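Side-chain contacts in ADP-ribose pyrophosphatase MutT (Rickettsia felis, PDB 4KYX), which probably hydrolyses nucleotide pyrophosphates as a magnesium-dependent Nudix enzyme, perhaps including 8-oxo-dGTP: residues E56-A59 with I60-L64; L129-P132 with L133-I137. All coordinates share one frame; numbering follows the deposited sequence.

Contact 1: E56-A59 with I60-L64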
loop_
_atom_site.group_PDB
_atom_site.type_symbol
_atom_site.label_atom_id
_atom_site.label_comp_id
_atom_site.label_asym_id
_atom_site.label_seq_id
_atom_site.Cartn_x
_atom_site.Cartn_y
_atom_site.Cartn_z
ATOM N N GLU A 56 -0.323 -2.812 11.515
ATOM C CA GLU A 56 -0.713 -2.309 12.820
ATOM C C GLU A 56 0.430 -2.483 13.814
ATOM O O GLU A 56 0.673 -1.560 14.600
ATOM C CB GLU A 56 -1.983 -2.981 13.342
ATOM C CG GLU A 56 -3.229 -2.648 12.506
ATOM C CD GLU A 56 -3.369 -3.568 11.273
ATOM O OE1 GLU A 56 -2.621 -4.586 11.067
ATOM O OE2 GLU A 56 -4.257 -3.245 10.456
ATOM N N GLU A 57 1.148 -3.603 13.748
ATOM C CA GLU A 57 2.336 -3.832 14.607
ATOM C C GLU A 57 3.404 -2.755 14.329
ATOM O O GLU A 57 4.025 -2.209 15.227
ATOM C CB GLU A 57 2.962 -5.211 14.357
ATOM C CG GLU A 57 2.224 -6.347 14.988
ATOM C CD GLU A 57 2.598 -7.737 14.450
ATOM O OE1 GLU A 57 3.271 -7.875 13.379
ATOM O OE2 GLU A 57 2.181 -8.709 15.139
ATOM N N CYS A 58 3.600 -2.484 13.034
ATOM C CA CYS A 58 4.638 -1.567 12.621
ATOM C C CYS A 58 4.317 -0.188 13.152
ATOM O O CYS A 58 5.176 0.483 13.731
ATOM C CB CYS A 58 4.763 -1.617 11.090
ATOM S SG CYS A 58 5.970 -0.406 10.480
ATOM N N ALA A 59 3.065 0.223 12.989
ATOM C CA ALA A 59 2.572 1.532 13.440
ATOM C C ALA A 59 2.790 1.721 14.945
ATOM O O ALA A 59 3.448 2.713 15.389
ATOM C CB ALA A 59 1.112 1.714 13.089
ATOM N N ILE A 60 2.320 0.753 15.722
ATOM C CA ILE A 60 2.549 0.779 17.160
ATOM C C ILE A 60 4.059 0.871 17.559
ATOM O O ILE A 60 4.444 1.718 18.369
ATOM C CB ILE A 60 1.827 -0.382 17.886
ATOM C CG1 ILE A 60 0.308 -0.259 17.699
ATOM C CG2 ILE A 60 2.169 -0.377 19.368
ATOM C CD1 ILE A 60 -0.450 -1.516 18.080
ATOM N N ARG A 61 4.892 0.018 17.000
ATOM C CA ARG A 61 6.330 -0.009 17.227
ATOM C C ARG A 61 6.992 1.342 16.867
ATOM O O ARG A 61 7.722 1.958 17.708
ATOM C CB ARG A 61 6.972 -1.110 16.386
ATOM C CG ARG A 61 8.468 -1.124 16.519
ATOM C CD ARG A 61 9.082 -2.279 15.795
ATOM N NE ARG A 61 8.880 -2.218 14.353
ATOM C CZ ARG A 61 9.451 -1.361 13.519
ATOM N NH1 ARG A 61 10.274 -0.408 13.951
ATOM N NH2 ARG A 61 9.191 -1.445 12.218
ATOM N N GLU A 62 6.713 1.818 15.668
ATOM C CA GLU A 62 7.357 3.048 15.160
ATOM C C GLU A 62 7.014 4.251 16.018
ATOM O O GLU A 62 7.913 5.046 16.400
ATOM C CB GLU A 62 6.976 3.253 13.714
ATOM C CG GLU A 62 7.724 2.250 12.854
ATOM C CD GLU A 62 7.561 2.460 11.387
ATOM O OE1 GLU A 62 6.586 3.130 10.909
ATOM O OE2 GLU A 62 8.377 1.820 10.676
ATOM N N VAL A 63 5.733 4.381 16.365
ATOM C CA VAL A 63 5.287 5.480 17.241
ATOM C C VAL A 63 6.021 5.432 18.596
ATOM O O VAL A 63 6.520 6.463 19.109
ATOM C CB VAL A 63 3.745 5.508 17.387
ATOM C CG1 VAL A 63 3.290 6.463 18.506
ATOM C CG2 VAL A 63 3.107 5.861 16.051
ATOM N N LEU A 64 6.094 4.238 19.193
ATOM C CA LEU A 64 6.782 4.115 20.472
ATOM C C LEU A 64 8.264 4.473 20.355
ATOM O O LEU A 64 8.823 5.193 21.231
ATOM C CB LEU A 64 6.617 2.686 21.072
ATOM C CG LEU A 64 7.022 2.411 22.513
ATOM C CD1 LEU A 64 6.295 3.339 23.450
ATOM C CD2 LEU A 64 6.718 0.912 22.797
#
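One face of the Glu62 carboxylate is met by Cys58 SG, 3.3 Å from OE2, with CD and OE1 only slightly farther off. The same sulfur lies beside the Arg61 guanidinium, oblique to its plane, and its nearest atom there is NH2, 3.8 Å from SG. Cys58 turns its thiol forward along the helix by holding SG anti to N (chi1 176°), while the Glu62 chain comes back past the Cys58 carbonyl, bringing CG within 3.2 Å of Cys58 O. That oxygen also takes the Glu62 N-H, at 2.8 Å from N to O. Between the two flat groups the ion pair is long, 3.7 Å from Arg61 NH2 to Glu62 OE2; the firmer partner of Arg61 is Glu53, in a salt bridge through NE. Ile60 rests its CG1 3.4 Å from Glu56 O. Facing the sheet, Ala59 packs on Ile19 and Val63 on Ile21 of strand 14-22. Arg61 and Glu62 form the Arg-Glu pair of the Nudix box, with Glu53 as its earlier glutamate, so this is the Nudix helix, whose glutamates in relatives hold the catalytic magnesium.

Contact 2: L129-P132 with L133-I137; sequences LFLP and LKRLI
Leu129 enters the contact from the loop and lays its branched end over the first turns of helix 131-137, the helix that in this Nudix fold packs on strands 75-84 and 89-99 of the mixed sheet. Its CD2 meets CD2 of Leu133 at 4.1 Å, the two side chains crossing at a slant. CD1 lies between Leu133 CG and Ile137 CG1, 4.1 Å from each, and the Leu129 and Ile137 side chains stand nearly at right angles. Leu129 thus bridges residues one helical turn apart, and Ile137 goes on to touch Leu125 and Ile147.

Phe130 follows at the N-cap position. Its carbonyl oxygen receives the Lys134 N-H, 2.9 Å from N to O, and at the far end of that lysine NZ hydrogen-bonds the carbonyl oxygen of Ser127, in the loop before the helix. Phe130 CG is anti to the backbone N (chi1 -177°), which carries the ring away from residues 133-137 and under Pro132. Phe84 of strand 75-84 also meets this ring, the two planes inclined by about 15°.

Leu131 begins the helix proper and runs side by side with Arg135, pointing the same way. Its CD1 comes to 4.1 Å from Arg135 CG and lies at the edge of the guanidinium, near its plane.

Pro132, lacking an N-H, sits in the first turn, where helix geometry asks for no backbone donor. Pro132 O accepts a hydrogen bond from Leu136 N, 3.0 Å away. Its ring is buried against Thr80 and Phe95 in the sheet, and Pro132 CD sits 3.6 Å above the centre of one face of the Phe130 ring.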
loop_
_atom_site.group_PDB
_atom_site.type_symbol
_atom_site.label_atom_id
_atom_site.label_comp_id
_atom_site.label_asym_id
_atom_site.label_seq_id
_atom_site.Cartn_x
_atom_site.Cartn_y
_atom_site.Cartn_z
ATOM N N LEU A 129 4.627 20.264 4.223
ATOM C CA LEU A 129 4.456 18.897 4.638
ATOM C C LEU A 129 5.223 17.903 3.741
ATOM O O LEU A 129 5.250 18.063 2.518
ATOM C CB LEU A 129 2.970 18.607 4.579
ATOM C CG LEU A 129 2.088 19.466 5.465
ATOM C CD1 LEU A 129 0.677 18.956 5.314
ATOM C CD2 LEU A 129 2.504 19.453 6.931
ATOM N N PHE A 130 5.784 16.867 4.343
ATOM C CA PHE A 130 6.416 15.735 3.652
ATOM C C PHE A 130 5.434 15.279 2.542
ATOM O O PHE A 130 4.241 15.248 2.777
ATOM C CB PHE A 130 6.613 14.621 4.704
ATOM C CG PHE A 130 7.306 13.389 4.221
ATOM C CD1 PHE A 130 8.466 13.460 3.476
ATOM C CD2 PHE A 130 6.847 12.150 4.610
ATOM C CE1 PHE A 130 9.111 12.292 3.039
ATOM C CE2 PHE A 130 7.480 10.993 4.184
ATOM C CZ PHE A 130 8.628 11.077 3.410
ATOM N N LEU A 131 5.950 14.944 1.352
ATOM C CA LEU A 131 5.109 14.731 0.164
ATOM C C LEU A 131 3.930 13.753 0.402
ATOM O O LEU A 131 2.792 14.042 0.104
ATOM C CB LEU A 131 5.961 14.279 -1.014
ATOM C CG LEU A 131 5.205 13.902 -2.271
ATOM C CD1 LEU A 131 4.425 15.116 -2.786
ATOM C CD2 LEU A 131 6.230 13.442 -3.305
ATOM N N PRO A 132 4.216 12.607 0.986
ATOM C CA PRO A 132 3.090 11.678 1.137
ATOM C C PRO A 132 1.971 12.220 2.005
ATOM O O PRO A 132 0.809 11.990 1.719
ATOM C CB PRO A 132 3.747 10.408 1.670
ATOM C CG PRO A 132 5.213 10.553 1.403
ATOM C CD PRO A 132 5.532 11.989 1.181
ATOM N N LEU A 133 2.323 12.963 3.066
ATOM C CA LEU A 133 1.353 13.575 3.949
ATOM C C LEU A 133 0.611 14.689 3.201
ATOM O O LEU A 133 -0.594 14.803 3.333
ATOM C CB LEU A 133 2.065 14.169 5.194
ATOM C CG LEU A 133 1.191 14.935 6.186
ATOM C CD1 LEU A 133 0.029 14.080 6.655
ATOM C CD2 LEU A 133 1.991 15.382 7.390
ATOM N N LYS A 134 1.342 15.515 2.453
ATOM C CA LYS A 134 0.735 16.536 1.607
ATOM C C LYS A 134 -0.330 15.909 0.703
ATOM O O LYS A 134 -1.437 16.437 0.601
ATOM C CB LYS A 134 1.805 17.266 0.766
ATOM C CG LYS A 134 1.324 18.503 -0.013
ATOM C CD LYS A 134 0.963 19.648 0.944
ATOM C CE LYS A 134 0.811 21.031 0.310
ATOM N NZ LYS A 134 0.515 21.981 1.410
ATOM N N ARG A 135 0.018 14.792 0.076
ATOM C CA ARG A 135 -0.914 14.082 -0.789
ATOM C C ARG A 135 -2.143 13.616 -0.049
ATOM O O ARG A 135 -3.284 13.724 -0.546
ATOM C CB ARG A 135 -0.221 12.905 -1.513
ATOM C CG ARG A 135 0.722 13.418 -2.586
ATOM C CD ARG A 135 1.191 12.381 -3.563
ATOM N NE ARG A 135 1.052 12.984 -4.865
ATOM C CZ ARG A 135 0.279 12.583 -5.867
ATOM N NH1 ARG A 135 0.236 13.338 -6.957
ATOM N NH2 ARG A 135 -0.411 11.428 -5.830
ATOM N N LEU A 136 -1.916 13.062 1.136
ATOM C CA LEU A 136 -3.010 12.669 1.963
ATOM C C LEU A 136 -3.935 13.850 2.312
ATOM O O LEU A 136 -5.164 13.789 2.164
ATOM C CB LEU A 136 -2.468 12.005 3.207
ATOM C CG LEU A 136 -3.545 11.703 4.229
ATOM C CD1 LEU A 136 -4.498 10.707 3.618
ATOM C CD2 LEU A 136 -2.996 11.172 5.528
ATOM N N ILE A 137 -3.339 14.934 2.802
ATOM C CA ILE A 137 -4.143 16.115 3.181
ATOM C C ILE A 137 -4.967 16.707 2.010
ATOM O O ILE A 137 -6.114 17.073 2.186
ATOM C CB ILE A 137 -3.267 17.172 3.867
ATOM C CG1 ILE A 137 -2.677 16.580 5.116
ATOM C CG2 ILE A 137 -4.079 18.435 4.157
ATOM C CD1 ILE A 137 -3.683 15.984 6.069
#

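Overall arrangement
Contacts 1 and 2 belong to the two helices of the Nudix fold and lie on opposite sides of the chain's centre. Their own centres are 20 Å apart, and their nearest atoms about 10 Å, with no touch. The mixed sheet connects them: residues 56-64 pack on strand 14-22, residues 129-137 on strands 75-84 and 89-99. Contact 1 carries part of the Nudix box and so probably borders the metal site; contact 2 joins the second helix to the sheet. They also differ at the dimer interface. Glu56 in contact 1 hydrogen-bonds Tyr142 of the second subunit, but contact 2 touches no other chain of the assembly.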